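Local coordinates for protein beta sliding clamp (Streptococcus pneumoniae, PDB 2AWA) that forms a ring-shaped head-to-tail homodimer around DNA and probably tethers DNA polymerases and other proteins to it, conferring processivity, at residues L43-I48 with E133-I138. Residues are numbered along the deposited sequence; the frame is centred on the assembly and turned at random.
Sequences LSTVKI and EQYPRI
The hydroxyl of Y135, whose ring packs against L43, T45 and K47, is hydrogen-bonded to S60 OG on the neighbouring strand 54-60. This tyrosine belongs to the loop between strands 123-128 and 147-150 in the N-terminal domain of the DNA-clamp fold; its ring packs on strand 45-50 and the 3-10 segment before it, while its hydroxyl bonds to the adjacent strand 54-60. No hydrogen bond joins 43-48 to 133-138, so the evidence for docking is the packing round the ring. Near the ring plane, at the edge, T45 OG1 lies 3.8 Å from Y135 CD2; the hydroxyl's hydrogen bond is made instead with I42 O, back across the short 3-10 segment that precedes the strand. One ring face is overlain by K47, whose CB stands 4.3 Å above the plane over its centre and whose CD comes to 3.7 Å from Y135 CD1. With CG anti to the backbone N (chi1 167°), the K47 chain runs from over the ring centre out past the CG-CD1 rim, and bends at chi3 and chi4 carry NZ on to its salt bridge with D49 OD2. The opposite face receives P136, with CD 3.4 Å above the plane and offset toward the rim. L43 crosses Y135 at about a right angle and approaches the ring obliquely, its CD2 in van der Waals contact with Y135 CZ at 3.8 Å; the same methyl also meets P136 CG at 3.8 Å.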
ATOM      1  N   LEU B  43     -12.717   7.555  23.229  1.00 63.39           N
ATOM      2  CA  LEU B  43     -12.318   6.194  22.882  1.00 61.94           C
ATOM      3  C   LEU B  43     -11.207   6.099  21.836  1.00 60.87           C
ATOM      4  O   LEU B  43     -10.720   4.993  21.563  1.00 61.35           O
ATOM      5  CB  LEU B  43     -13.541   5.391  22.460  1.00 62.21           C
ATOM      6  CG  LEU B  43     -14.455   5.026  23.630  1.00 60.90           C
ATOM      7  CD1 LEU B  43     -15.650   4.224  23.144  1.00 60.01           C
ATOM      8  CD2 LEU B  43     -13.692   4.223  24.673  1.00 63.51           C
ATOM      9  N   SER B  44     -10.790   7.247  21.292  1.00 59.26           N
ATOM     10  CA  SER B  44      -9.578   7.347  20.458  1.00 58.85           C
ATOM     11  C   SER B  44      -8.262   7.308  21.273  1.00 59.86           C
ATOM     12  O   SER B  44      -7.174   7.200  20.715  1.00 59.22           O
ATOM     13  CB  SER B  44      -9.614   8.617  19.615  1.00 57.72           C
ATOM     14  OG  SER B  44      -9.544   9.791  20.418  1.00 59.16           O
ATOM     15  N   THR B  45      -8.365   7.392  22.592  1.00 60.73           N
ATOM     16  CA  THR B  45      -7.193   7.378  23.439  1.00 61.34           C
ATOM     17  C   THR B  45      -6.871   5.958  23.833  1.00 60.33           C
ATOM     18  O   THR B  45      -7.755   5.122  23.858  1.00 62.84           O
ATOM     19  CB  THR B  45      -7.396   8.234  24.743  1.00 63.09           C
ATOM     20  OG1 THR B  45      -8.383   7.630  25.600  1.00 59.79           O
ATOM     21  CG2 THR B  45      -7.813   9.645  24.395  1.00 61.23           C
ATOM     22  N   VAL B  46      -5.596   5.693  24.100  1.00 59.69           N
ATOM     23  CA  VAL B  46      -5.207   4.524  24.856  1.00 60.85           C
ATOM     24  C   VAL B  46      -5.123   4.947  26.304  1.00 61.82           C
ATOM     25  O   VAL B  46      -4.804   6.099  26.595  1.00 62.38           O
ATOM     26  CB  VAL B  46      -3.874   3.897  24.401  1.00 61.94           C
ATOM     27  CG1 VAL B  46      -2.755   4.935  24.266  1.00 63.16           C
ATOM     28  CG2 VAL B  46      -3.468   2.756  25.352  1.00 59.69           C
ATOM     29  N   LYS B  47      -5.465   4.017  27.191  1.00 62.62           N
ATOM     30  CA  LYS B  47      -5.441   4.225  28.626  1.00 62.97           C
ATOM     31  C   LYS B  47      -4.316   3.393  29.163  1.00 63.78           C
ATOM     32  O   LYS B  47      -4.166   2.238  28.773  1.00 63.63           O
ATOM     33  CB  LYS B  47      -6.763   3.783  29.256  1.00 64.11           C
ATOM     34  CG  LYS B  47      -6.769   3.667  30.779  1.00 65.04           C
ATOM     35  CD  LYS B  47      -8.199   3.693  31.292  1.00 69.17           C
ATOM     36  CE  LYS B  47      -8.403   2.864  32.547  1.00 68.59           C
ATOM     37  NZ  LYS B  47      -7.666   3.409  33.693  1.00 72.38           N
ATOM     38  N   ILE B  48      -3.543   3.987  30.069  1.00 65.62           N
ATOM     39  CA  ILE B  48      -2.314   3.400  30.585  1.00 65.98           C
ATOM     40  C   ILE B  48      -2.355   3.375  32.100  1.00 67.22           C
ATOM     41  O   ILE B  48      -2.112   4.400  32.748  1.00 69.24           O
ATOM     42  CB  ILE B  48      -1.091   4.213  30.129  1.00 66.11           C
ATOM     43  CG1 ILE B  48      -1.013   4.217  28.610  1.00 64.17           C
ATOM     44  CG2 ILE B  48       0.212   3.642  30.697  1.00 66.83           C
ATOM     45  CD1 ILE B  48      -0.106   5.269  28.098  1.00 66.95           C
ATOM     46  N   GLU B 133     -10.216   9.186  34.467  1.00 67.22           N
ATOM     47  CA  GLU B 133     -11.449   8.899  35.192  1.00 67.95           C
ATOM     48  C   GLU B 133     -12.641   8.909  34.224  1.00 67.05           C
ATOM     49  O   GLU B 133     -13.603   8.184  34.413  1.00 67.06           O
ATOM     50  CB  GLU B 133     -11.633   9.913  36.326  1.00 67.59           C
ATOM     51  CG  GLU B 133     -12.429   9.413  37.531  1.00 70.54           C
ATOM     52  CD  GLU B 133     -12.374  10.385  38.718  1.00 70.89           C
ATOM     53  OE1 GLU B 133     -11.748  11.464  38.603  1.00 77.90           O
ATOM     54  OE2 GLU B 133     -12.957  10.070  39.776  1.00 80.71           O
ATOM     55  N   GLN B 134     -12.555   9.710  33.167  1.00 66.82           N
ATOM     56  CA  GLN B 134     -13.621   9.785  32.168  1.00 65.58           C
ATOM     57  C   GLN B 134     -13.664   8.578  31.233  1.00 66.68           C
ATOM     58  O   GLN B 134     -14.652   8.395  30.530  1.00 66.70           O
ATOM     59  CB  GLN B 134     -13.479  11.057  31.335  1.00 64.84           C
ATOM     60  CG  GLN B 134     -12.292  11.059  30.387  1.00 60.30           C
ATOM     61  CD  GLN B 134     -11.795  12.464  30.092  1.00 61.19           C
ATOM     62  OE1 GLN B 134     -12.544  13.315  29.615  1.00 67.63           O
ATOM     63  NE2 GLN B 134     -10.533  12.717  30.382  1.00 49.09           N
ATOM     64  N   TYR B 135     -12.600   7.774  31.203  1.00 66.89           N
ATOM     65  CA  TYR B 135     -12.558   6.603  30.338  1.00 65.78           C
ATOM     66  C   TYR B 135     -13.530   5.571  30.870  1.00 65.76           C
ATOM     67  O   TYR B 135     -13.539   5.300  32.057  1.00 67.00           O
ATOM     68  CB  TYR B 135     -11.146   5.998  30.257  1.00 66.57           C
ATOM     69  CG  TYR B 135     -10.980   5.032  29.088  1.00 67.85           C
ATOM     70  CD1 TYR B 135     -11.304   3.681  29.222  1.00 64.67           C
ATOM     71  CD2 TYR B 135     -10.543   5.480  27.838  1.00 68.46           C
ATOM     72  CE1 TYR B 135     -11.182   2.796  28.149  1.00 67.10           C
ATOM     73  CE2 TYR B 135     -10.419   4.594  26.750  1.00 67.94           C
ATOM     74  CZ  TYR B 135     -10.742   3.254  26.919  1.00 65.15           C
ATOM     75  OH  TYR B 135     -10.620   2.373  25.872  1.00 63.74           O
ATOM     76  N   PRO B 136     -14.358   4.991  29.996  1.00 66.77           N
ATOM     77  CA  PRO B 136     -15.354   4.049  30.452  1.00 68.09           C
ATOM     78  C   PRO B 136     -14.770   2.738  30.940  1.00 70.25           C
ATOM     79  O   PRO B 136     -14.065   2.085  30.201  1.00 69.04           O
ATOM     80  CB  PRO B 136     -16.175   3.792  29.190  1.00 68.46           C
ATOM     81  CG  PRO B 136     -15.264   4.049  28.097  1.00 66.07           C
ATOM     82  CD  PRO B 136     -14.428   5.182  28.538  1.00 66.23           C
ATOM     83  N   ARG B 137     -15.095   2.356  32.172  1.00 74.63           N
ATOM     84  CA  ARG B 137     -14.742   1.041  32.710  1.00 77.38           C
ATOM     85  C   ARG B 137     -15.354  -0.078  31.863  1.00 80.05           C
ATOM     86  O   ARG B 137     -16.455   0.074  31.343  1.00 80.65           O
ATOM     87  CB  ARG B 137     -15.248   0.915  34.148  1.00 78.24           C
ATOM     88  N   ILE B 138     -14.645  -1.200  31.735  1.00 83.00           N
ATOM     89  CA  ILE B 138     -15.120  -2.337  30.933  1.00 84.59           C
ATOM     90  C   ILE B 138     -15.957  -3.275  31.810  1.00 86.60           C
ATOM     91  O   ILE B 138     -15.539  -3.623  32.917  1.00 86.98           O
ATOM     92  CB  ILE B 138     -13.939  -3.136  30.310  1.00 84.59           C
ATOM     93  CG1 ILE B 138     -13.031  -2.222  29.477  1.00 82.85           C
ATOM     94  CG2 ILE B 138     -14.464  -4.275  29.435  1.00 86.34           C
ATOM     95  CD1 ILE B 138     -11.701  -2.855  29.094  1.00 82.98           C
TER